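Local structure of epimerase family protein SDR39U1 (Homo sapiens, 4B4O) at residues Arg2-Gly7 with Gly48-Asp53; Leu105-Ala110 with Lys138-Ala143; Val154-Val159 with His212-Gly217. The protein is a putative NADP-dependent oxidoreductase of the short-chain dehydrogenase/reductase family, here with NADPH bound. The protein carries 3 engineered substitutions. One frame throughout, in Å; residues are numbered along the deposited sequence.

Contact 1: residues Arg2-Gly7 with Gly48-Asp53; sequences RVLVGG and GLPSCD. With NDP (NADPH dihydro-nicotinamide-adenine-dinucleotide phosphate), chain I.
Leu4 sets its methyl fork against Leu49 and Pro50, while Cys52 packs at the base of its side chain. CD2 is the leading bump. Leu4 CD2 meets Leu49 CD1 at 3.5 Å and Pro50 CD at 3.8 Å. Pro50 CG lies 4.0 Å from Leu4 CD1 and equally far from Leu4 CD2. The proline ring therefore fills the notch of the leucine fork, and the two side chains cross at about a right angle. With CG anti to the backbone N (chi1 -174°), the fork reaches from the strand to the loop. At the root of the fork, Cys52 SG sits 4.1 Å from Leu4 CB. Leu49 adds one methyl, CD1, beside Leu4 CD2.

Strand 2-6 belongs to the parallel Rossmann-type sheet, between strands 26-31 and 54-57. Residues 48-53 are the loop that leads from helix 41-47 into strand 54-57. Helix 72-95 backs Leu49.

Two bonds hold the start of the strand. Arg2 N donates to Asp53 OD2 over 2.8 Å, at an N-H...O angle of 156°. Asp53 OD2 accepts on its anti lone pair, turned away from OD1. Asp53 N returns a bond to Arg2 O. The Arg2 chain bends twice, at chi2 and chi3, and lays its methylenes against the loop backbone. Its CD is 3.4 Å from Ser51 O, at an exposed edge of the contact.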
loop_
_atom_site.group_PDB
_atom_site.type_symbol
_atom_site.label_atom_id
_atom_site.label_comp_id
_atom_site.label_asym_id
_atom_site.label_seq_id
_atom_site.Cartn_x
_atom_site.Cartn_y
_atom_site.Cartn_z
ATOM N N ARG A 2 -15.678 -15.629 -0.145
ATOM C CA ARG A 2 -15.099 -15.526 -1.483
ATOM C C ARG A 2 -14.694 -14.078 -1.782
ATOM O O ARG A 2 -15.517 -13.183 -1.654
ATOM C CB ARG A 2 -16.096 -16.134 -2.444
ATOM C CG ARG A 2 -15.950 -15.819 -3.946
ATOM C CD ARG A 2 -16.201 -17.028 -4.927
ATOM N NE ARG A 2 -14.937 -17.622 -5.476
ATOM C CZ ARG A 2 -14.644 -18.936 -5.674
ATOM N NH1 ARG A 2 -15.482 -19.940 -5.368
ATOM N NH2 ARG A 2 -13.437 -19.267 -6.173
ATOM N N VAL A 3 -13.405 -13.839 -2.058
ATOM C CA VAL A 3 -12.881 -12.472 -2.215
ATOM C C VAL A 3 -12.367 -12.197 -3.631
ATOM O O VAL A 3 -11.624 -12.981 -4.177
ATOM C CB VAL A 3 -11.725 -12.166 -1.222
ATOM C CG1 VAL A 3 -11.338 -10.702 -1.300
ATOM C CG2 VAL A 3 -12.094 -12.568 0.199
ATOM N N LEU A 4 -12.800 -11.089 -4.216
ATOM C CA LEU A 4 -12.359 -10.661 -5.545
ATOM C C LEU A 4 -11.264 -9.623 -5.367
ATOM O O LEU A 4 -11.506 -8.597 -4.751
ATOM C CB LEU A 4 -13.541 -10.056 -6.320
ATOM C CG LEU A 4 -13.359 -9.671 -7.794
ATOM C CD1 LEU A 4 -12.958 -10.894 -8.592
ATOM C CD2 LEU A 4 -14.630 -9.060 -8.367
ATOM N N VAL A 5 -10.055 -9.887 -5.859
ATOM C CA VAL A 5 -8.937 -8.967 -5.641
ATOM C C VAL A 5 -8.439 -8.349 -6.932
ATOM O O VAL A 5 -7.709 -8.978 -7.690
ATOM C CB VAL A 5 -7.741 -9.618 -4.907
ATOM C CG1 VAL A 5 -6.591 -8.626 -4.831
ATOM C CG2 VAL A 5 -8.151 -10.111 -3.533
ATOM N N GLY A 6 -8.805 -7.096 -7.149
ATOM C CA GLY A 6 -8.299 -6.350 -8.275
ATOM C C GLY A 6 -6.819 -6.044 -8.136
ATOM O O GLY A 6 -6.364 -5.574 -7.088
ATOM N N GLY A 7 -6.053 -6.329 -9.185
ATOM C CA GLY A 7 -4.609 -6.148 -9.144
ATOM C C GLY A 7 -3.902 -7.118 -8.225
ATOM O O GLY A 7 -2.745 -6.917 -7.862
ATOM N N GLY A 48 -20.028 -8.196 -15.687
ATOM C CA GLY A 48 -20.347 -7.766 -14.327
ATOM C C GLY A 48 -19.554 -8.449 -13.244
ATOM O O GLY A 48 -18.611 -9.192 -13.511
ATOM N N LEU A 49 -19.945 -8.194 -12.005
ATOM C CA LEU A 49 -19.200 -8.679 -10.849
ATOM C C LEU A 49 -19.454 -10.177 -10.655
ATOM O O LEU A 49 -20.602 -10.585 -10.554
ATOM C CB LEU A 49 -19.636 -7.900 -9.602
ATOM C CG LEU A 49 -18.742 -7.976 -8.358
ATOM C CD1 LEU A 49 -17.501 -7.087 -8.439
ATOM C CD2 LEU A 49 -19.547 -7.636 -7.111
ATOM N N PRO A 50 -18.399 -11.008 -10.627
ATOM C CA PRO A 50 -18.623 -12.426 -10.331
ATOM C C PRO A 50 -19.050 -12.613 -8.895
ATOM O O PRO A 50 -18.874 -11.700 -8.077
ATOM C CB PRO A 50 -17.258 -13.077 -10.562
ATOM C CG PRO A 50 -16.266 -11.971 -10.499
ATOM C CD PRO A 50 -16.982 -10.712 -10.899
ATOM N N SER A 51 -19.612 -13.777 -8.585
ATOM C CA SER A 51 -20.093 -14.053 -7.222
ATOM C C SER A 51 -18.945 -13.881 -6.223
ATOM O O SER A 51 -17.885 -14.496 -6.365
ATOM C CB SER A 51 -20.690 -15.454 -7.096
ATOM O OG SER A 51 -21.614 -15.723 -8.127
ATOM N N CYS A 52 -19.152 -12.989 -5.263
ATOM C CA CYS A 52 -18.195 -12.794 -4.220
ATOM C C CYS A 52 -18.858 -12.152 -3.010
ATOM O O CYS A 52 -19.843 -11.412 -3.136
ATOM C CB CYS A 52 -17.026 -11.938 -4.706
ATOM S SG CYS A 52 -17.499 -10.277 -5.220
ATOM N N ASP A 53 -18.295 -12.431 -1.836
ATOM C CA ASP A 53 -18.781 -11.876 -0.572
ATOM C C ASP A 53 -18.074 -10.561 -0.244
ATOM O O ASP A 53 -18.579 -9.749 0.536
ATOM C CB ASP A 53 -18.548 -12.881 0.550
ATOM C CG ASP A 53 -19.176 -14.223 0.264
ATOM O OD1 ASP A 53 -20.417 -14.280 0.240
ATOM O OD2 ASP A 53 -18.420 -15.206 0.089
HETATM P PA NDP I . 2.270 -3.902 -7.608
HETATM O O1A NDP I . 2.852 -2.969 -8.698
HETATM O O2A NDP I . 3.058 -5.143 -7.142
HETATM O O5B NDP I . 0.847 -4.562 -8.056
HETATM C C5B NDP I . 0.023 -3.772 -8.909
HETATM C C4B NDP I . -0.853 -4.703 -9.708
HETATM O O4B NDP I . -1.812 -3.892 -10.384
HETATM C C3B NDP I . -0.050 -5.482 -10.755
HETATM O O3B NDP I . 0.183 -6.871 -10.388
HETATM C C2B NDP I . -0.908 -5.409 -12.009
HETATM O O2B NDP I . -1.733 -6.556 -12.156
HETATM C C1B NDP I . -1.832 -4.257 -11.756
HETATM N N9A NDP I . -1.315 -3.140 -12.549
HETATM C C8A NDP I . -0.038 -2.666 -12.726
HETATM N N7A NDP I . -0.071 -1.604 -13.638
HETATM C C5A NDP I . -1.365 -1.438 -14.023
HETATM C C6A NDP I . -2.124 -0.550 -14.908
HETATM N N6A NDP I . -1.524 0.447 -15.592
HETATM N N1A NDP I . -3.457 -0.730 -15.021
HETATM C C2A NDP I . -4.072 -1.736 -14.335
HETATM N N3A NDP I . -3.452 -2.576 -13.480
HETATM C C4A NDP I . -2.157 -2.448 -13.301
HETATM O O3 NDP I . 1.952 -2.853 -6.417
HETATM P PN NDP I . 1.845 -3.266 -4.862
HETATM O O1N NDP I . 1.310 -4.687 -4.769
HETATM O O2N NDP I . 3.144 -2.967 -4.177
HETATM O O5D NDP I . 0.733 -2.187 -4.304
HETATM C C5D NDP I . -0.597 -2.345 -4.850
HETATM C C4D NDP I . -1.433 -1.094 -4.672
HETATM O O4D NDP I . -1.123 -0.618 -3.368
HETATM C C3D NDP I . -1.088 0.060 -5.635
HETATM O O3D NDP I . -2.305 0.757 -6.053
HETATM C C2D NDP I . -0.139 0.948 -4.823
HETATM O O2D NDP I . -0.215 2.366 -5.019
HETATM C C1D NDP I . -0.637 0.725 -3.420
HETATM N N1N NDP I . 0.386 0.972 -2.387
HETATM C C2N NDP I . 1.546 0.302 -2.375
HETATM C C3N NDP I . 2.492 0.543 -1.403
HETATM C C7N NDP I . 3.754 -0.237 -1.428
HETATM O O7N NDP I . 3.780 -1.266 -2.100
HETATM N N7N NDP I . 4.820 0.165 -0.741
HETATM C C4N NDP I . 2.242 1.514 -0.301
HETATM C C5N NDP I . 0.946 2.175 -0.400
HETATM C C6N NDP I . 0.077 1.872 -1.431
HETATM P P2B NDP I . -1.901 -7.243 -13.653
HETATM O O1X NDP I . -2.862 -6.356 -14.416
HETATM O O2X NDP I . -0.486 -7.297 -14.302
HETATM O O3X NDP I . -2.520 -8.577 -13.166
#

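Contact 2: residues Leu105-Ala110 with Lys138-Ala143. With NDP (NADPH dihydro-nicotinamide-adenine-dinucleotide phosphate), chain I.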
loop_
_atom_site.group_PDB
_atom_site.type_symbol
_atom_site.label_atom_id
_atom_site.label_comp_id
_atom_site.label_asym_id
_atom_site.label_seq_id
_atom_site.Cartn_x
_atom_site.Cartn_y
_atom_site.Cartn_z
ATOM N N LEU A 105 -10.289 -0.700 -0.136
ATOM C CA LEU A 105 -9.315 -0.078 -1.043
ATOM C C LEU A 105 -8.029 0.197 -0.317
ATOM O O LEU A 105 -8.035 0.505 0.879
ATOM C CB LEU A 105 -9.857 1.247 -1.575
ATOM C CG LEU A 105 -8.981 1.932 -2.620
ATOM C CD1 LEU A 105 -8.738 1.013 -3.814
ATOM C CD2 LEU A 105 -9.653 3.211 -3.079
ATOM N N VAL A 106 -6.916 0.033 -1.027
ATOM C CA VAL A 106 -5.611 0.419 -0.491
ATOM C C VAL A 106 -5.214 1.704 -1.167
ATOM O O VAL A 106 -5.184 1.784 -2.396
ATOM C CB VAL A 106 -4.507 -0.647 -0.723
ATOM C CG1 VAL A 106 -3.127 -0.068 -0.456
ATOM C CG2 VAL A 106 -4.719 -1.872 0.156
ATOM N N THR A 107 -4.940 2.728 -0.365
ATOM C CA THR A 107 -4.320 3.951 -0.885
ATOM C C THR A 107 -3.056 4.210 -0.050
ATOM O O THR A 107 -2.389 3.245 0.361
ATOM C CB THR A 107 -5.316 5.115 -0.917
ATOM O OG1 THR A 107 -5.645 5.519 0.418
ATOM C CG2 THR A 107 -6.595 4.698 -1.631
ATOM N N GLY A 108 -2.695 5.466 0.172
ATOM C CA GLY A 108 -1.385 5.766 0.737
ATOM C C GLY A 108 -1.337 6.865 1.769
ATOM O O GLY A 108 -2.202 7.722 1.836
ATOM N N VAL A 109 -0.294 6.837 2.580
ATOM C CA VAL A 109 -0.089 7.863 3.592
ATOM C C VAL A 109 0.301 9.199 2.971
ATOM O O VAL A 109 0.354 10.214 3.669
ATOM C CB VAL A 109 0.975 7.456 4.641
ATOM C CG1 VAL A 109 0.506 6.268 5.459
ATOM C CG2 VAL A 109 2.315 7.220 3.982
ATOM N N ALA A 110 0.579 9.209 1.673
ATOM C CA ALA A 110 0.799 10.455 0.934
ATOM C C ALA A 110 -0.334 11.479 1.142
ATOM O O ALA A 110 -0.149 12.667 0.882
ATOM C CB ALA A 110 0.951 10.143 -0.541
ATOM N N LYS A 138 -8.936 11.611 -4.890
ATOM C CA LYS A 138 -9.709 11.196 -6.074
ATOM C C LYS A 138 -9.899 9.684 -6.109
ATOM O O LYS A 138 -10.947 9.181 -6.469
ATOM C CB LYS A 138 -9.016 11.656 -7.367
ATOM C CG LYS A 138 -9.074 13.150 -7.607
ATOM C CD LYS A 138 -7.908 13.577 -8.483
ATOM C CE LYS A 138 -8.151 14.923 -9.163
ATOM N NZ LYS A 138 -6.850 15.575 -9.484
ATOM N N TRP A 139 -8.853 8.993 -5.709
ATOM C CA TRP A 139 -8.832 7.544 -5.627
ATOM C C TRP A 139 -9.872 7.039 -4.657
ATOM O O TRP A 139 -10.643 6.142 -4.972
ATOM C CB TRP A 139 -7.439 7.151 -5.162
ATOM C CG TRP A 139 -6.965 5.749 -5.392
ATOM C CD1 TRP A 139 -7.658 4.663 -5.901
ATOM C CD2 TRP A 139 -5.640 5.242 -5.070
ATOM N NE1 TRP A 139 -6.853 3.547 -5.921
ATOM C CE2 TRP A 139 -5.631 3.838 -5.433
ATOM C CE3 TRP A 139 -4.503 5.799 -4.537
ATOM C CZ2 TRP A 139 -4.524 3.052 -5.253
ATOM C CZ3 TRP A 139 -3.388 4.986 -4.363
ATOM C CH2 TRP A 139 -3.400 3.649 -4.722
ATOM N N GLU A 140 -9.898 7.615 -3.466
ATOM C CA GLU A 140 -10.895 7.255 -2.476
ATOM C C GLU A 140 -12.281 7.651 -2.954
ATOM O O GLU A 140 -13.238 6.900 -2.782
ATOM C CB GLU A 140 -10.549 7.876 -1.112
ATOM C CG GLU A 140 -9.275 7.257 -0.542
ATOM C CD GLU A 140 -8.814 7.816 0.811
ATOM O OE1 GLU A 140 -9.546 8.602 1.449
ATOM O OE2 GLU A 140 -7.689 7.430 1.231
ATOM N N ALA A 141 -12.395 8.813 -3.587
ATOM C CA ALA A 141 -13.690 9.239 -4.132
ATOM C C ALA A 141 -14.224 8.211 -5.129
ATOM O O ALA A 141 -15.430 7.970 -5.207
ATOM C CB ALA A 141 -13.566 10.594 -4.804
ATOM N N ALA A 142 -13.320 7.644 -5.920
ATOM C CA ALA A 142 -13.679 6.709 -6.959
ATOM C C ALA A 142 -14.265 5.428 -6.356
ATOM O O ALA A 142 -15.110 4.775 -6.969
ATOM C CB ALA A 142 -12.464 6.417 -7.818
ATOM N N ALA A 143 -13.814 5.084 -5.158
ATOM C CA ALA A 143 -14.274 3.878 -4.486
ATOM C C ALA A 143 -15.603 4.060 -3.762
ATOM O O ALA A 143 -16.228 3.071 -3.382
ATOM C CB ALA A 143 -13.214 3.396 -3.495
HETATM P PA NDP I . 2.270 -3.902 -7.608
HETATM O O1A NDP I . 2.852 -2.969 -8.698
HETATM O O2A NDP I . 3.058 -5.143 -7.142
HETATM O O5B NDP I . 0.847 -4.562 -8.056
HETATM C C5B NDP I . 0.023 -3.772 -8.909
HETATM C C4B NDP I . -0.853 -4.703 -9.708
HETATM O O4B NDP I . -1.812 -3.892 -10.384
HETATM C C3B NDP I . -0.050 -5.482 -10.755
HETATM O O3B NDP I . 0.183 -6.871 -10.388
HETATM C C2B NDP I . -0.908 -5.409 -12.009
HETATM O O2B NDP I . -1.733 -6.556 -12.156
HETATM C C1B NDP I . -1.832 -4.257 -11.756
HETATM N N9A NDP I . -1.315 -3.140 -12.549
HETATM C C8A NDP I . -0.038 -2.666 -12.726
HETATM N N7A NDP I . -0.071 -1.604 -13.638
HETATM C C5A NDP I . -1.365 -1.438 -14.023
HETATM C C6A NDP I . -2.124 -0.550 -14.908
HETATM N N6A NDP I . -1.524 0.447 -15.592
HETATM N N1A NDP I . -3.457 -0.730 -15.021
HETATM C C2A NDP I . -4.072 -1.736 -14.335
HETATM N N3A NDP I . -3.452 -2.576 -13.480
HETATM C C4A NDP I . -2.157 -2.448 -13.301
HETATM O O3 NDP I . 1.952 -2.853 -6.417
HETATM P PN NDP I . 1.845 -3.266 -4.862
HETATM O O1N NDP I . 1.310 -4.687 -4.769
HETATM O O2N NDP I . 3.144 -2.967 -4.177
HETATM O O5D NDP I . 0.733 -2.187 -4.304
HETATM C C5D NDP I . -0.597 -2.345 -4.850
HETATM C C4D NDP I . -1.433 -1.094 -4.672
HETATM O O4D NDP I . -1.123 -0.618 -3.368
HETATM C C3D NDP I . -1.088 0.060 -5.635
HETATM O O3D NDP I . -2.305 0.757 -6.053
HETATM C C2D NDP I . -0.139 0.948 -4.823
HETATM O O2D NDP I . -0.215 2.366 -5.019
HETATM C C1D NDP I . -0.637 0.725 -3.420
HETATM N N1N NDP I . 0.386 0.972 -2.387
HETATM C C2N NDP I . 1.546 0.302 -2.375
HETATM C C3N NDP I . 2.492 0.543 -1.403
HETATM C C7N NDP I . 3.754 -0.237 -1.428
HETATM O O7N NDP I . 3.780 -1.266 -2.100
HETATM N N7N NDP I . 4.820 0.165 -0.741
HETATM C C4N NDP I . 2.242 1.514 -0.301
HETATM C C5N NDP I . 0.946 2.175 -0.400
HETATM C C6N NDP I . 0.077 1.872 -1.431
HETATM P P2B NDP I . -1.901 -7.243 -13.653
HETATM O O1X NDP I . -2.862 -6.356 -14.416
HETATM O O2X NDP I . -0.486 -7.297 -14.302
HETATM O O3X NDP I . -2.520 -8.577 -13.166
#
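Leu105 and Thr107 of strand 105-108 face Ala143 and Trp139 of helix 138-143, the two axes running nearly antiparallel (167°) and 9.3 Å apart at closest approach. This is the helix-on-sheet packing of a Rossmann fold. Helix 131-143 belongs to the beta-alpha-beta crossover that links strand 102-108 to strand 151-161.

Thr107 works with both branches. Its OG1 stands between the backbone N and the carbonyl carbon (chi1 69°), and its methyl lies beside the N. This splits the side chain between two partners. The methyl goes over one face of the Trp139 indole as a CH-pi contact, with CG2 3.9 Å from the centroid of the six-membered ring. The hydroxyl OG1 donates to Glu140 OE2 over 2.9 Å, on the lone pair turned away from OE1. Glu140 reaches it with a chain extended beyond CG.

Toward the other end of the contact, Leu105 packs on Ala143 and the indole. Its CD2 touches Ala143 CB at 3.6 Å and Trp139 CD1 at 3.7 Å, crossing the indole at a slant. Arg82 of helix 72-95, an NADP-binding residue, also touches the indole.

Val106 CG1 packs against the nicotinamide ribose. The carbonyl oxygen Val106 O lies over the same indole face as the Thr107 methyl. The ribose hydroxyl O3D of NADPH meets the indole at its edge, 3.3 Å from Trp139 CZ2.

Contact 3: residues Val154-Val159 with His212-Gly217. With NDP (NADPH dihydro-nicotinamide-adenine-dinucleotide phosphate), chain I.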
loop_
_atom_site.group_PDB
_atom_site.type_symbol
_atom_site.label_atom_id
_atom_site.label_comp_id
_atom_site.label_asym_id
_atom_site.label_seq_id
_atom_site.Cartn_x
_atom_site.Cartn_y
_atom_site.Cartn_z
ATOM N N VAL A 154 -11.034 1.864 3.765
ATOM C CA VAL A 154 -9.897 2.333 3.003
ATOM C C VAL A 154 -8.691 2.209 3.909
ATOM O O VAL A 154 -8.681 2.761 4.993
ATOM C CB VAL A 154 -10.054 3.793 2.541
ATOM C CG1 VAL A 154 -8.745 4.290 1.977
ATOM C CG2 VAL A 154 -11.165 3.913 1.514
ATOM N N VAL A 155 -7.682 1.483 3.458
ATOM C CA VAL A 155 -6.430 1.350 4.192
ATOM C C VAL A 155 -5.361 2.208 3.527
ATOM O O VAL A 155 -4.920 1.924 2.410
ATOM C CB VAL A 155 -5.989 -0.139 4.274
ATOM C CG1 VAL A 155 -4.754 -0.307 5.144
ATOM C CG2 VAL A 155 -7.126 -1.005 4.825
ATOM N N ARG A 156 -4.972 3.286 4.192
ATOM C CA ARG A 156 -3.895 4.132 3.703
ATOM C C ARG A 156 -2.583 3.511 4.171
ATOM O O ARG A 156 -2.256 3.533 5.363
ATOM C CB ARG A 156 -4.026 5.548 4.252
ATOM C CG ARG A 156 -5.176 6.343 3.645
ATOM C CD ARG A 156 -5.542 7.551 4.489
ATOM N NE ARG A 156 -6.681 8.281 3.935
ATOM C CZ ARG A 156 -7.294 9.291 4.525
ATOM N NH1 ARG A 156 -6.892 9.724 5.711
ATOM N NH2 ARG A 156 -8.299 9.883 3.919
ATOM N N SER A 157 -1.798 2.999 3.236
ATOM C CA SER A 157 -0.610 2.230 3.574
ATOM C C SER A 157 0.669 3.055 3.575
ATOM O O SER A 157 0.865 3.954 2.751
ATOM C CB SER A 157 -0.445 1.086 2.575
ATOM O OG SER A 157 0.665 0.269 2.902
ATOM N N GLY A 158 1.566 2.708 4.486
ATOM C CA GLY A 158 2.947 3.176 4.426
ATOM C C GLY A 158 3.748 2.271 3.508
ATOM O O GLY A 158 3.181 1.533 2.719
ATOM N N VAL A 159 5.072 2.372 3.576
ATOM C CA VAL A 159 5.959 1.602 2.728
ATOM C C VAL A 159 5.881 0.162 3.178
ATOM O O VAL A 159 6.081 -0.139 4.359
ATOM C CB VAL A 159 7.413 2.077 2.865
ATOM C CG1 VAL A 159 8.234 1.629 1.641
ATOM C CG2 VAL A 159 7.408 3.601 3.004
ATOM N N HIS A 212 -14.954 -0.290 9.626
ATOM C CA HIS A 212 -15.409 0.592 8.550
ATOM C C HIS A 212 -14.520 1.811 8.474
ATOM O O HIS A 212 -13.866 2.160 9.438
ATOM C CB HIS A 212 -16.861 1.012 8.788
ATOM C CG HIS A 212 -17.067 1.709 10.111
ATOM N ND1 HIS A 212 -17.085 1.036 11.316
ATOM C CD2 HIS A 212 -17.183 3.094 10.417
ATOM C CE1 HIS A 212 -17.217 1.948 12.342
ATOM N NE2 HIS A 212 -17.289 3.205 11.791
ATOM N N GLY A 213 -14.470 2.460 7.318
ATOM C CA GLY A 213 -13.778 3.741 7.184
ATOM C C GLY A 213 -12.294 3.634 6.969
ATOM O O GLY A 213 -11.789 2.655 6.437
ATOM N N VAL A 214 -11.594 4.684 7.363
ATOM C CA VAL A 214 -10.175 4.817 7.068
ATOM C C VAL A 214 -9.341 4.178 8.166
ATOM O O VAL A 214 -9.578 4.421 9.345
ATOM C CB VAL A 214 -9.722 6.272 6.966
ATOM C CG1 VAL A 214 -8.211 6.295 6.839
ATOM C CG2 VAL A 214 -10.386 6.954 5.790
ATOM N N LEU A 215 -8.378 3.354 7.745
ATOM C CA LEU A 215 -7.402 2.722 8.622
ATOM C C LEU A 215 -5.990 3.004 8.102
ATOM O O LEU A 215 -5.723 2.894 6.910
ATOM C CB LEU A 215 -7.612 1.198 8.641
ATOM C CG LEU A 215 -8.972 0.641 9.060
ATOM C CD1 LEU A 215 -9.007 -0.859 8.858
ATOM C CD2 LEU A 215 -9.264 1.044 10.496
ATOM N N ASN A 216 -5.092 3.378 8.997
ATOM C CA ASN A 216 -3.716 3.659 8.589
ATOM C C ASN A 216 -2.947 2.372 8.598
ATOM O O ASN A 216 -2.801 1.743 9.646
ATOM C CB ASN A 216 -3.042 4.698 9.497
ATOM C CG ASN A 216 -3.474 6.120 9.192
ATOM O OD1 ASN A 216 -3.799 6.457 8.044
ATOM N ND2 ASN A 216 -3.484 6.967 10.218
ATOM N N GLY A 217 -2.505 1.957 7.420
ATOM C CA GLY A 217 -1.741 0.727 7.263
ATOM C C GLY A 217 -0.257 0.915 7.539
ATOM O O GLY A 217 0.578 0.830 6.624
HETATM P PA NDP I . 2.270 -3.902 -7.608
HETATM O O1A NDP I . 2.852 -2.969 -8.698
HETATM O O2A NDP I . 3.058 -5.143 -7.142
HETATM O O5B NDP I . 0.847 -4.562 -8.056
HETATM C C5B NDP I . 0.023 -3.772 -8.909
HETATM C C4B NDP I . -0.853 -4.703 -9.708
HETATM O O4B NDP I . -1.812 -3.892 -10.384
HETATM C C3B NDP I . -0.050 -5.482 -10.755
HETATM O O3B NDP I . 0.183 -6.871 -10.388
HETATM C C2B NDP I . -0.908 -5.409 -12.009
HETATM O O2B NDP I . -1.733 -6.556 -12.156
HETATM C C1B NDP I . -1.832 -4.257 -11.756
HETATM N N9A NDP I . -1.315 -3.140 -12.549
HETATM C C8A NDP I . -0.038 -2.666 -12.726
HETATM N N7A NDP I . -0.071 -1.604 -13.638
HETATM C C5A NDP I . -1.365 -1.438 -14.023
HETATM C C6A NDP I . -2.124 -0.550 -14.908
HETATM N N6A NDP I . -1.524 0.447 -15.592
HETATM N N1A NDP I . -3.457 -0.730 -15.021
HETATM C C2A NDP I . -4.072 -1.736 -14.335
HETATM N N3A NDP I . -3.452 -2.576 -13.480
HETATM C C4A NDP I . -2.157 -2.448 -13.301
HETATM O O3 NDP I . 1.952 -2.853 -6.417
HETATM P PN NDP I . 1.845 -3.266 -4.862
HETATM O O1N NDP I . 1.310 -4.687 -4.769
HETATM O O2N NDP I . 3.144 -2.967 -4.177
HETATM O O5D NDP I . 0.733 -2.187 -4.304
HETATM C C5D NDP I . -0.597 -2.345 -4.850
HETATM C C4D NDP I . -1.433 -1.094 -4.672
HETATM O O4D NDP I . -1.123 -0.618 -3.368
HETATM C C3D NDP I . -1.088 0.060 -5.635
HETATM O O3D NDP I . -2.305 0.757 -6.053
HETATM C C2D NDP I . -0.139 0.948 -4.823
HETATM O O2D NDP I . -0.215 2.366 -5.019
HETATM C C1D NDP I . -0.637 0.725 -3.420
HETATM N N1N NDP I . 0.386 0.972 -2.387
HETATM C C2N NDP I . 1.546 0.302 -2.375
HETATM C C3N NDP I . 2.492 0.543 -1.403
HETATM C C7N NDP I . 3.754 -0.237 -1.428
HETATM O O7N NDP I . 3.780 -1.266 -2.100
HETATM N N7N NDP I . 4.820 0.165 -0.741
HETATM C C4N NDP I . 2.242 1.514 -0.301
HETATM C C5N NDP I . 0.946 2.175 -0.400
HETATM C C6N NDP I . 0.077 1.872 -1.431
HETATM P P2B NDP I . -1.901 -7.243 -13.653
HETATM O O1X NDP I . -2.862 -6.356 -14.416
HETATM O O2X NDP I . -0.486 -7.297 -14.302
HETATM O O3X NDP I . -2.520 -8.577 -13.166
#
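Arg156 turns CG anti to its carbonyl carbon (chi1 -72°) and stays extended to NE, which runs the chain past Asn216 and sets the guanidinium against Val214. Val214 CG1 comes in over one face of the guanidinium, toward its rim, and is 3.8 Å from Arg156 CD. Asn216 has the same kind of first torsion. It brings OD1 to 3.9 Å from Arg156 CB, with the amide and guanidinium planes 32° apart. The charged end of Arg156 is bound elsewhere. NE makes a salt bridge with Glu140 OE2, NH1 bonds to Tyr112 OH, and Tyr111 gives a cation-pi contact. Asn216 OD1 also bonds to Tyr112 OH. A leucine in place of Arg156 would probably leave Glu140 without its opposite charge, deep in a buried contact.

The two strands carrying these side chains pair in parallel, their axes 27° apart. Their bonds alternate. Val154 N donates to Gly213 O at 2.9 Å, and Leu215 N to Val154 O at 2.8 Å. Arg156 N donates to Leu215 O at 2.8 Å, and Gly217 N to Arg156 O. Gly158 N continues the pairing to Gly217 O at 3.0 Å. Val155 lies on the opposite face of the sheet from Arg156, with CG1 against Gly217 CA.

Ser157 and Gly158 meet the cofactor. Ser157 OG bonds to Gly158 O, and Gly158 O is 3.2 Å from NADPH C4N, the nicotinamide carbon that carries the hydride. Ser157 CB is 3.5 Å from NADPH C5N.

Strand 151-161 sits between strand 213-217 and strand 102-108. Helix 195-207 packs on the Val155 and Ser157 face, and helix 270-274 touches Leu215.

In the fold
All three contacts reach the same parallel sheet and the same NADPH. Contact 1 lies toward the surface, its centre about 19 Å from the centre of the chain. Contacts 2 and 3 are buried and closer in, with centres about 9 Å apart. These two touch directly: strands 102-108 and 151-161 are neighbours, and Leu105 O lies 2.8 Å from Val155 N. Contact 1 touches neither. The chemistry follows the place. Contact 1 joins strand to loop by apolar packing and two bonds between Arg2 backbone and Asp53, one through its carboxylate, one through its N-H. Contact 2 joins strand to helix mainly through side chains. Contact 3 joins strand to strand mainly by backbone bonds.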